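Local coordinates for secondary thiamine-phosphate synthase enzyme (Thermus thermophilus, PDB 2CU5), which is of unproven function but probably takes part in forming thiamine phosphate, as its relatives in the UPF0047 (YjbQ) family may do, at residues 19-22 against 23-26; 78-81 against 82-86. All coordinates share one frame; numbering follows the deposited sequence.

Interaction 1. Residues 19-22 against 23-26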
# COMPACT_ATOMS: atom_id res chain seq x y z
N ILE A 19 -15.16 -9.26 0.02
CA ILE A 19 -15.18 -9.88 -1.31
C ILE A 19 -14.33 -11.14 -1.38
O ILE A 19 -14.00 -11.62 -2.46
CB ILE A 19 -14.66 -8.90 -2.37
CG1 ILE A 19 -13.21 -8.53 -2.04
CG2 ILE A 19 -15.56 -7.65 -2.41
CD1 ILE A 19 -12.52 -7.69 -3.10
N THR A 20 -13.97 -11.67 -0.22
CA THR A 20 -13.14 -12.87 -0.15
C THR A 20 -13.71 -14.02 -0.97
O THR A 20 -13.02 -14.58 -1.83
CB THR A 20 -12.98 -13.35 1.31
OG1 THR A 20 -12.60 -12.24 2.14
CG2 THR A 20 -11.91 -14.42 1.41
N ARG A 21 -14.97 -14.36 -0.72
CA ARG A 21 -15.61 -15.46 -1.42
C ARG A 21 -15.81 -15.20 -2.91
O ARG A 21 -15.65 -16.10 -3.73
CB ARG A 21 -16.94 -15.82 -0.76
CG ARG A 21 -17.68 -16.98 -1.42
CD ARG A 21 -16.76 -18.17 -1.66
NE ARG A 21 -16.07 -18.60 -0.45
CZ ARG A 21 -16.67 -19.13 0.62
NH1 ARG A 21 -17.99 -19.29 0.62
NH2 ARG A 21 -15.95 -19.50 1.67
N LYS A 22 -16.16 -13.96 -3.26
CA LYS A 22 -16.36 -13.64 -4.68
C LYS A 22 -15.04 -13.73 -5.45
O LYS A 22 -15.03 -14.10 -6.63
CB LYS A 22 -17.00 -12.25 -4.83
CG LYS A 22 -18.49 -12.27 -4.47
CD LYS A 22 -19.20 -10.95 -4.74
CE LYS A 22 -20.68 -11.07 -4.38
NZ LYS A 22 -21.44 -9.81 -4.64
N VAL A 23 -13.93 -13.38 -4.80
CA VAL A 23 -12.63 -13.48 -5.46
C VAL A 23 -12.31 -14.97 -5.63
O VAL A 23 -11.88 -15.39 -6.69
CB VAL A 23 -11.50 -12.85 -4.61
CG1 VAL A 23 -10.13 -13.27 -5.16
CG2 VAL A 23 -11.61 -11.33 -4.63
N GLU A 24 -12.52 -15.75 -4.57
CA GLU A 24 -12.24 -17.18 -4.62
C GLU A 24 -13.06 -17.88 -5.70
O GLU A 24 -12.57 -18.81 -6.35
CB GLU A 24 -12.52 -17.83 -3.25
CG GLU A 24 -11.61 -17.32 -2.14
CD GLU A 24 -11.90 -17.94 -0.79
OE1 GLU A 24 -13.09 -18.10 -0.44
OE2 GLU A 24 -10.94 -18.25 -0.05
N ALA A 25 -14.29 -17.43 -5.89
CA ALA A 25 -15.16 -18.03 -6.90
C ALA A 25 -14.61 -17.79 -8.30
O ALA A 25 -14.94 -18.52 -9.24
CB ALA A 25 -16.57 -17.47 -6.79
N ALA A 26 -13.76 -16.77 -8.45
CA ALA A 26 -13.18 -16.46 -9.75
C ALA A 26 -11.86 -17.19 -9.99
O ALA A 26 -11.31 -17.13 -11.09
CB ALA A 26 -12.98 -14.95 -9.88
O HOH W 1 -13.97 -17.23 2.01
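Arg21 and Glu24, three residues apart on the short helix 20-25, form a salt bridge that runs along the helix surface. Arg21 NE gives a nearly straight bond (174°) to Glu24 OE1 at 3.0 Å, and the oxygen sits at the guanidinium edge with the two flat groups only 6° from coplanar. The arginine reaches it by folding back: CG stands anti to the backbone N (chi1 -179°), and bends at chi2 and chi3 turn the guanidinium round to the carboxylate. A water donates to the same OE1 at 2.7 Å and weakly accepts from Arg21 NH2, while Glu24 OE2 is taken by the backbone N of Leu103. An alanine in place of Glu24 would probably leave the Arg21 guanidinium without its carboxylate and free to swing, and Leu103 N without an acceptor.

Backbone bonds set this spacing. Val23 N donates to Ile19 O at 2.9 Å, Glu24 N to Thr20 O and Ala25 N to Arg21 O, whereas Ala26 N to Lys22 O is long and weak. Thr20 OG1 is bonded to Asn18 OD1 and to Val111 N.

Apolar packing occupies the buried side, where Ile19 CD1 meets Val23 CG2 at 4.1 Å. Ile19 also rests on Val9 and Val111, and Val23 on Leu7 and Leu103. Thr20 CG2 lies beside the Glu24 carboxylate.

With Ile19 at the N-cap position, the whole is a short amphipathic helix directly after strand 15-18, its apolar side laid on the strands and its i to i+3 ion pair at the margin, arginine outermost and glutamate tied to strand 102-103.

Interaction 2. Residues 78-81 against 82-86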
# COMPACT_ATOMS: atom_id res chain seq x y z
N GLU A 78 -15.91 18.97 -6.85
CA GLU A 78 -16.77 17.79 -6.75
C GLU A 78 -16.99 17.33 -5.31
O GLU A 78 -17.96 16.64 -5.01
CB GLU A 78 -16.18 16.66 -7.60
CG GLU A 78 -16.09 17.01 -9.09
CD GLU A 78 -15.09 18.12 -9.39
OE1 GLU A 78 -15.10 18.64 -10.53
OE2 GLU A 78 -14.28 18.46 -8.51
N GLY A 79 -16.07 17.71 -4.42
CA GLY A 79 -16.21 17.36 -3.02
C GLY A 79 -15.85 15.96 -2.56
O GLY A 79 -16.20 15.58 -1.44
N ASN A 80 -15.15 15.18 -3.38
CA ASN A 80 -14.78 13.84 -2.97
C ASN A 80 -13.28 13.67 -2.74
O ASN A 80 -12.77 12.55 -2.76
CB ASN A 80 -15.25 12.80 -4.01
CG ASN A 80 -14.85 13.16 -5.42
OD1 ASN A 80 -13.74 13.63 -5.66
ND2 ASN A 80 -15.74 12.91 -6.37
N SER A 81 -12.56 14.76 -2.51
CA SER A 81 -11.13 14.66 -2.27
C SER A 81 -10.85 13.75 -1.07
O SER A 81 -9.85 13.04 -1.05
CB SER A 81 -10.51 16.04 -2.03
OG SER A 81 -10.37 16.74 -3.26
N HIS A 82 -11.75 13.77 -0.09
CA HIS A 82 -11.59 12.93 1.10
C HIS A 82 -11.51 11.46 0.71
O HIS A 82 -10.76 10.69 1.31
CB HIS A 82 -12.77 13.13 2.06
CG HIS A 82 -14.06 12.55 1.55
ND1 HIS A 82 -14.71 13.05 0.44
CD2 HIS A 82 -14.79 11.50 1.98
CE1 HIS A 82 -15.79 12.33 0.21
NE2 HIS A 82 -15.86 11.38 1.13
N ALA A 83 -12.30 11.07 -0.30
CA ALA A 83 -12.32 9.69 -0.77
C ALA A 83 -11.08 9.37 -1.60
O ALA A 83 -10.61 8.23 -1.62
CB ALA A 83 -13.58 9.43 -1.58
N HIS A 84 -10.57 10.37 -2.31
CA HIS A 84 -9.37 10.18 -3.11
C HIS A 84 -8.23 9.90 -2.15
O HIS A 84 -7.40 9.02 -2.39
CB HIS A 84 -9.08 11.43 -3.95
CG HIS A 84 -9.88 11.51 -5.21
ND1 HIS A 84 -9.49 10.90 -6.38
CD2 HIS A 84 -11.06 12.11 -5.47
CE1 HIS A 84 -10.40 11.12 -7.31
NE2 HIS A 84 -11.37 11.85 -6.79
N LEU A 85 -8.19 10.64 -1.05
CA LEU A 85 -7.14 10.44 -0.06
C LEU A 85 -7.25 9.08 0.62
O LEU A 85 -6.25 8.39 0.78
CB LEU A 85 -7.16 11.55 1.00
CG LEU A 85 -6.09 11.41 2.08
CD1 LEU A 85 -4.70 11.40 1.45
CD2 LEU A 85 -6.21 12.56 3.08
N LYS A 86 -8.45 8.70 1.03
CA LYS A 86 -8.61 7.41 1.69
C LYS A 86 -8.16 6.28 0.76
O LYS A 86 -7.59 5.29 1.21
CB LYS A 86 -10.06 7.20 2.11
CG LYS A 86 -10.53 8.18 3.18
CD LYS A 86 -11.99 8.00 3.48
CE LYS A 86 -12.46 9.02 4.51
NZ LYS A 86 -13.93 8.92 4.67
O HOH W 2 -13.80 15.90 0.27
O HOH W 3 -13.42 12.28 -8.77
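His82, just inside helix 81-90, lays its ring beside the loop residues Gly79 and Asn80. With CG between the backbone N and the carbonyl carbon (chi1 70°), the ring is brought back toward the preceding residues: ND1 comes within 3.5 Å of Asn80 CA, and Gly79 O lies near the ring plane at its edge. A water accepts from His82 N at 3.0 Å and lies close to Gly79 O, to which it can donate. Gly79 has phi 78°, a backbone setting in which a side chain would press on the carbonyl oxygen before it.

Ala83 follows, its N bonded weakly to Asn80 O and its methyl over the centre of the His82 ring, 4.0 Å above the plane. This is the first turn of helix 81-90, with Asn80 at the N-cap position; its side chain makes no capping bond, and its backbone carbonyl instead begins the helical bonding.

His84 N donates to that same Asn80 O at 3.1 Å, in the carbonyl plane, so one oxygen takes two backbone N-H groups. The His84 imidazole also meets the Asn80 amide, whose plane is inclined at 56° to the ring: Asn80 OD1 approaches the ring edge, 3.1 Å from His84 CD2, and it also receives a weak bond from His76 NE2. A water lies in the ring plane 2.9 Å from His84 NE2 and is reached weakly by Asn80 ND2. His84 ND1 bonds to Gln48 OE1 of the second subunit, which holds the ring, and the His76 ring meets it nearly at right angles.

Leu85 N continues the helix with a bond to Ser81 O at 2.9 Å; Ser81 OG is held by Asp58 of the second subunit, and Leu85 itself packs on Arg62 of that subunit.

Interaction 1 takes in a whole short helix and interaction 2 the start of a longer one, and they lie on opposite sides of the chain's centre, with their own centres about 28 Å apart. Interaction 1 is partly buried: its helix 20-25 packs on strands of its own chain, no other subunit touches it, and its distinctive bond is a charged pair at the surface. Interaction 2, at the start of helix 81-90, is a buried contact at a subunit interface, where imidazole, amide and hydroxyl groups carry the polar chemistry and partners come from a second copy. They share no helix or strand.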